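Local coordinates for glycoside hydrolase family protein (Novosphingobium sp. PP1Y, PDB 6Q2F) that probably hydrolyses terminal alpha-L-rhamnose from rhamnosylated glycosides, as a glycoside hydrolase of the alpha-L-rhamnosidase family, at residues A[265-279]-A[367-379]. Numbering follows the deposited sequence.
Sequences YQRPVTVRSATVFVP and MVGQFELHSDALV
Phe-371 places CG opposite its backbone N (chi1 -176°) and Val-276 sets CG2 anti to its carbonyl carbon; the two side chains run side by side in the same direction, and Val-276 CG2 meets Phe-371 CD1 obliquely at 3.5 Å. The carbonyl oxygen of Thr-275 lies in the plane of that ring, at its edge. Along the same face, the branches of Leu-373 divide: CD2 rests 3.9 Å from Ala-274 CB, while CD1 reaches Val-271 CG2 at 4.1 Å. CD1 also touches the hydroxyl of Tyr-265, which comes from the facing six-stranded sheet beyond the corner at 266-267. Leu-261, Leu-263, Phe-328 and Leu-330 of that sheet cover this apolar row.

Strands 268-277 and 370-374 are antiparallel (178°). Thr-275 and Glu-372 exchange two backbone hydrogen bonds, and a classic beta bulge interrupts the ladder near either end. At one, Arg-272 N gives His-374 O a nearly straight bond of 2.9 Å, whereas Ser-273 N adds a weak one. At the other, Gln-370 N bonds Phe-277 O in its carbonyl plane, on a lone pair, and Gly-369 N adds a weak bond. The extended Arg-272 chain passes alongside Ser-375 O and bonds it through NH1 at 2.7 Å, the oxygen tilted out of the guanidinium plane.

On the other face, the extended Gln-370 sends NE2 to Glu-372 OE1 (3.2 Å), meeting it from above the carboxylate plane. With the amide so turned, Gln-370 OE1 lies 3.6 Å from Thr-275 CG2; Thr-275 OG1 itself is bonded to Thr-317 of strand 316-325.

Backbone bonds thus join the central strands of a four-stranded sheet in a beta-sandwich consistent with a galactose-binding-like fold, with apolar side chains toward the second sheet and a mixed, partly polar set, Phe-277 included, on the other face.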
loop_
_atom_site.group_PDB
_atom_site.type_symbol
_atom_site.label_atom_id
_atom_site.label_comp_id
_atom_site.label_asym_id
_atom_site.label_seq_id
_atom_site.Cartn_x
_atom_site.Cartn_y
_atom_site.Cartn_z
ATOM N N TYR A 265 -33.842 -27.066 -23.086
ATOM C CA TYR A 265 -34.433 -26.686 -24.350
ATOM C C TYR A 265 -35.069 -27.923 -25.000
ATOM O O TYR A 265 -34.874 -29.035 -24.551
ATOM C CB TYR A 265 -33.359 -26.154 -25.291
ATOM C CG TYR A 265 -32.851 -24.774 -24.963
ATOM C CD1 TYR A 265 -31.838 -24.594 -24.065
ATOM C CD2 TYR A 265 -33.388 -23.656 -25.554
ATOM C CE1 TYR A 265 -31.377 -23.348 -23.756
ATOM C CE2 TYR A 265 -32.928 -22.399 -25.245
ATOM C CZ TYR A 265 -31.922 -22.258 -24.348
ATOM O OH TYR A 265 -31.449 -21.022 -24.033
ATOM N N GLN A 266 -35.840 -27.717 -26.049
ATOM C CA GLN A 266 -36.486 -28.809 -26.767
ATOM C C GLN A 266 -35.753 -29.230 -28.027
ATOM O O GLN A 266 -36.261 -29.979 -28.827
ATOM C CB GLN A 266 -37.924 -28.447 -27.090
ATOM C CG GLN A 266 -38.809 -28.498 -25.867
ATOM C CD GLN A 266 -39.925 -27.504 -25.925
ATOM O OE1 GLN A 266 -40.302 -27.049 -26.996
ATOM N NE2 GLN A 266 -40.460 -27.151 -24.768
ATOM N N ARG A 267 -34.565 -28.714 -28.224
ATOM C CA ARG A 267 -33.784 -29.047 -29.393
ATOM C C ARG A 267 -32.356 -28.683 -29.055
ATOM O O ARG A 267 -32.139 -28.005 -28.078
ATOM C CB ARG A 267 -34.280 -28.225 -30.570
ATOM N N PRO A 268 -31.367 -29.126 -29.813
ATOM C CA PRO A 268 -30.028 -28.653 -29.475
ATOM C C PRO A 268 -29.852 -27.240 -29.993
ATOM O O PRO A 268 -30.355 -26.879 -31.055
ATOM C CB PRO A 268 -29.112 -29.646 -30.199
ATOM C CG PRO A 268 -29.884 -29.991 -31.430
ATOM C CD PRO A 268 -31.351 -29.994 -31.004
ATOM N N VAL A 269 -29.170 -26.421 -29.201
ATOM C CA VAL A 269 -28.832 -25.065 -29.600
ATOM C C VAL A 269 -27.322 -24.916 -29.518
ATOM O O VAL A 269 -26.663 -25.540 -28.680
ATOM C CB VAL A 269 -29.536 -23.997 -28.736
ATOM C CG1 VAL A 269 -30.930 -23.745 -29.257
ATOM C CG2 VAL A 269 -29.583 -24.432 -27.279
ATOM N N THR A 270 -26.775 -24.093 -30.407
ATOM C CA THR A 270 -25.339 -23.845 -30.473
ATOM C C THR A 270 -25.036 -22.563 -29.701
ATOM O O THR A 270 -25.486 -21.478 -30.083
ATOM C CB THR A 270 -24.879 -23.750 -31.923
ATOM O OG1 THR A 270 -25.431 -22.574 -32.519
ATOM C CG2 THR A 270 -25.369 -24.957 -32.698
ATOM N N VAL A 271 -24.288 -22.695 -28.608
ATOM C CA VAL A 271 -23.964 -21.589 -27.713
ATOM C C VAL A 271 -22.481 -21.275 -27.838
ATOM O O VAL A 271 -21.651 -22.186 -27.925
ATOM C CB VAL A 271 -24.326 -21.933 -26.255
ATOM C CG1 VAL A 271 -23.892 -20.826 -25.321
ATOM C CG2 VAL A 271 -25.818 -22.174 -26.137
ATOM N N ARG A 272 -22.172 -19.993 -27.859
ATOM C CA ARG A 272 -20.803 -19.516 -27.928
ATOM C C ARG A 272 -20.389 -18.640 -26.754
ATOM O O ARG A 272 -19.234 -18.499 -26.487
ATOM C CB ARG A 272 -20.564 -18.793 -29.228
ATOM C CG ARG A 272 -20.281 -19.724 -30.362
ATOM C CD ARG A 272 -20.283 -18.977 -31.661
ATOM N NE ARG A 272 -20.258 -19.882 -32.785
ATOM C CZ ARG A 272 -21.331 -20.511 -33.246
ATOM N NH1 ARG A 272 -22.497 -20.320 -32.677
ATOM N NH2 ARG A 272 -21.230 -21.322 -34.271
ATOM N N SER A 273 -21.358 -18.022 -26.096
ATOM C CA SER A 273 -21.039 -17.168 -24.968
ATOM C C SER A 273 -22.184 -17.093 -23.978
ATOM O O SER A 273 -23.346 -17.293 -24.331
ATOM C CB SER A 273 -20.673 -15.762 -25.451
ATOM O OG SER A 273 -19.548 -15.794 -26.311
ATOM N N ALA A 274 -21.843 -16.792 -22.732
ATOM C CA ALA A 274 -22.827 -16.647 -21.703
ATOM C C ALA A 274 -22.555 -15.483 -20.779
ATOM O O ALA A 274 -21.443 -15.221 -20.444
ATOM C CB ALA A 274 -22.855 -17.905 -20.892
ATOM N N THR A 275 -23.599 -14.819 -20.330
ATOM C CA THR A 275 -23.473 -13.737 -19.363
ATOM C C THR A 275 -24.278 -14.092 -18.120
ATOM O O THR A 275 -25.432 -14.528 -18.226
ATOM C CB THR A 275 -23.949 -12.400 -19.949
ATOM O OG1 THR A 275 -23.208 -12.110 -21.139
ATOM C CG2 THR A 275 -23.737 -11.282 -18.948
ATOM N N VAL A 276 -23.675 -13.907 -16.947
ATOM C CA VAL A 276 -24.315 -14.215 -15.674
ATOM C C VAL A 276 -24.175 -13.018 -14.742
ATOM O O VAL A 276 -23.137 -12.350 -14.730
ATOM C CB VAL A 276 -23.700 -15.479 -15.037
ATOM C CG1 VAL A 276 -24.249 -15.701 -13.650
ATOM C CG2 VAL A 276 -23.983 -16.688 -15.904
ATOM N N PHE A 277 -25.221 -12.739 -13.964
ATOM C CA PHE A 277 -25.078 -11.843 -12.824
ATOM C C PHE A 277 -25.883 -12.361 -11.644
ATOM O O PHE A 277 -27.075 -12.667 -11.771
ATOM C CB PHE A 277 -25.502 -10.409 -13.147
ATOM C CG PHE A 277 -25.298 -9.461 -11.999
ATOM C CD1 PHE A 277 -24.024 -9.213 -11.506
ATOM C CD2 PHE A 277 -26.377 -8.829 -11.402
ATOM C CE1 PHE A 277 -23.831 -8.342 -10.438
ATOM C CE2 PHE A 277 -26.194 -7.962 -10.336
ATOM C CZ PHE A 277 -24.921 -7.714 -9.854
ATOM N N VAL A 278 -25.214 -12.457 -10.501
ATOM C CA VAL A 278 -25.797 -12.797 -9.213
ATOM C C VAL A 278 -25.700 -11.552 -8.335
ATOM O O VAL A 278 -24.589 -11.155 -7.953
ATOM C CB VAL A 278 -25.075 -13.988 -8.570
ATOM C CG1 VAL A 278 -25.660 -14.289 -7.183
ATOM C CG2 VAL A 278 -25.145 -15.199 -9.481
ATOM N N PRO A 279 -26.813 -10.893 -8.017
ATOM C CA PRO A 279 -26.745 -9.697 -7.168
ATOM C C PRO A 279 -26.088 -10.007 -5.834
ATOM O O PRO A 279 -26.088 -11.149 -5.371
ATOM C CB PRO A 279 -28.214 -9.305 -6.991
ATOM C CG PRO A 279 -28.888 -9.861 -8.198
ATOM C CD PRO A 279 -28.168 -11.137 -8.532
HETATM N N MSE A 367 -30.578 -15.390 -5.558
HETATM C CA MSE A 367 -31.210 -14.956 -6.758
HETATM C C MSE A 367 -30.191 -14.833 -7.836
HETATM O O MSE A 367 -29.089 -14.380 -7.555
HETATM C CB MSE A 367 -31.885 -13.644 -6.379
HETATM C CG MSE A 367 -31.826 -12.547 -7.425
HETATM SE SE MSE A 367 -33.594 -12.124 -8.123
HETATM C CE MSE A 367 -33.854 -10.471 -7.119
ATOM N N VAL A 368 -30.542 -15.232 -9.047
ATOM C CA VAL A 368 -29.693 -15.116 -10.200
ATOM C C VAL A 368 -30.411 -14.075 -11.021
ATOM O O VAL A 368 -31.465 -14.320 -11.524
ATOM C CB VAL A 368 -29.573 -16.403 -10.960
ATOM C CG1 VAL A 368 -28.954 -16.164 -12.312
ATOM C CG2 VAL A 368 -28.739 -17.370 -10.174
ATOM N N GLY A 369 -29.838 -12.891 -11.130
ATOM C CA GLY A 369 -30.485 -11.800 -11.829
ATOM C C GLY A 369 -30.452 -11.918 -13.341
ATOM O O GLY A 369 -31.428 -11.578 -14.010
ATOM N N GLN A 370 -29.341 -12.394 -13.893
ATOM C CA GLN A 370 -29.195 -12.554 -15.329
ATOM C C GLN A 370 -28.477 -13.860 -15.621
ATOM O O GLN A 370 -27.495 -14.203 -14.955
ATOM C CB GLN A 370 -28.408 -11.391 -15.949
ATOM C CG GLN A 370 -28.256 -11.481 -17.465
ATOM C CD GLN A 370 -27.350 -10.397 -18.020
ATOM O OE1 GLN A 370 -26.535 -9.839 -17.301
ATOM N NE2 GLN A 370 -27.498 -10.090 -19.302
ATOM N N PHE A 371 -28.968 -14.578 -16.631
ATOM C CA PHE A 371 -28.289 -15.771 -17.131
ATOM C C PHE A 371 -28.676 -15.888 -18.602
ATOM O O PHE A 371 -29.764 -16.377 -18.922
ATOM C CB PHE A 371 -28.675 -17.015 -16.342
ATOM C CG PHE A 371 -27.940 -18.256 -16.765
ATOM C CD1 PHE A 371 -26.748 -18.175 -17.475
ATOM C CD2 PHE A 371 -28.441 -19.506 -16.458
ATOM C CE1 PHE A 371 -26.071 -19.318 -17.865
ATOM C CE2 PHE A 371 -27.766 -20.654 -16.849
ATOM C CZ PHE A 371 -26.582 -20.558 -17.554
ATOM N N GLU A 372 -27.784 -15.438 -19.480
ATOM C CA GLU A 372 -28.087 -15.255 -20.893
ATOM C C GLU A 372 -27.091 -16.038 -21.733
ATOM O O GLU A 372 -25.877 -15.880 -21.568
ATOM C CB GLU A 372 -28.040 -13.766 -21.253
ATOM C CG GLU A 372 -28.525 -13.420 -22.647
ATOM C CD GLU A 372 -28.824 -11.935 -22.788
ATOM O OE1 GLU A 372 -29.094 -11.282 -21.748
ATOM O OE2 GLU A 372 -28.796 -11.425 -23.933
ATOM N N LEU A 373 -27.604 -16.875 -22.627
ATOM C CA LEU A 373 -26.776 -17.605 -23.577
ATOM C C LEU A 373 -26.813 -16.899 -24.930
ATOM O O LEU A 373 -27.856 -16.385 -25.345
ATOM C CB LEU A 373 -27.251 -19.053 -23.719
ATOM C CG LEU A 373 -27.414 -19.840 -22.413
ATOM C CD1 LEU A 373 -27.821 -21.276 -22.683
ATOM C CD2 LEU A 373 -26.142 -19.801 -21.590
ATOM N N HIS A 374 -25.672 -16.882 -25.614
ATOM C CA HIS A 374 -25.517 -16.170 -26.877
ATOM C C HIS A 374 -25.106 -17.132 -27.984
ATOM O O HIS A 374 -24.217 -17.970 -27.788
ATOM C CB HIS A 374 -24.472 -15.059 -26.752
ATOM C CG HIS A 374 -24.834 -13.994 -25.767
ATOM N ND1 HIS A 374 -25.672 -12.946 -26.082
ATOM C CD2 HIS A 374 -24.465 -13.806 -24.477
ATOM C CE1 HIS A 374 -25.811 -12.161 -25.029
ATOM N NE2 HIS A 374 -25.086 -12.657 -24.042
ATOM N N SER A 375 -25.743 -17.000 -29.153
ATOM C CA SER A 375 -25.295 -17.748 -30.325
ATOM C C SER A 375 -23.935 -17.256 -30.800
ATOM O O SER A 375 -23.105 -18.050 -31.254
ATOM C CB SER A 375 -26.308 -17.625 -31.463
ATOM O OG SER A 375 -27.641 -17.626 -30.991
ATOM N N ASP A 376 -23.693 -15.951 -30.717
ATOM C CA ASP A 376 -22.481 -15.366 -31.262
ATOM C C ASP A 376 -21.354 -15.350 -30.232
ATOM O O ASP A 376 -21.559 -15.539 -29.028
ATOM C CB ASP A 376 -22.749 -13.948 -31.779
ATOM C CG ASP A 376 -23.576 -13.114 -30.812
ATOM O OD1 ASP A 376 -24.269 -13.700 -29.949
ATOM O OD2 ASP A 376 -23.546 -11.867 -30.925
ATOM N N ALA A 377 -20.145 -15.129 -30.731
ATOM C CA ALA A 377 -18.970 -14.998 -29.888
ATOM C C ALA A 377 -18.861 -13.564 -29.398
ATOM O O ALA A 377 -18.887 -12.626 -30.200
ATOM C CB ALA A 377 -17.712 -15.395 -30.663
ATOM N N LEU A 378 -18.750 -13.396 -28.087
ATOM C CA LEU A 378 -18.571 -12.083 -27.489
ATOM C C LEU A 378 -17.135 -11.958 -26.990
ATOM O O LEU A 378 -16.384 -12.938 -26.926
ATOM C CB LEU A 378 -19.570 -11.863 -26.343
ATOM C CG LEU A 378 -20.971 -11.285 -26.637
ATOM C CD1 LEU A 378 -21.605 -11.977 -27.804
ATOM C CD2 LEU A 378 -21.892 -11.383 -25.416
ATOM N N VAL A 379 -16.749 -10.731 -26.641
ATOM C CA VAL A 379 -15.454 -10.546 -26.003
ATOM C C VAL A 379 -15.445 -11.319 -24.695
ATOM O O VAL A 379 -16.257 -11.067 -23.796
ATOM C CB VAL A 379 -15.154 -9.066 -25.779
ATOM C CG1 VAL A 379 -13.890 -8.924 -24.928
ATOM C CG2 VAL A 379 -14.984 -8.356 -27.126
#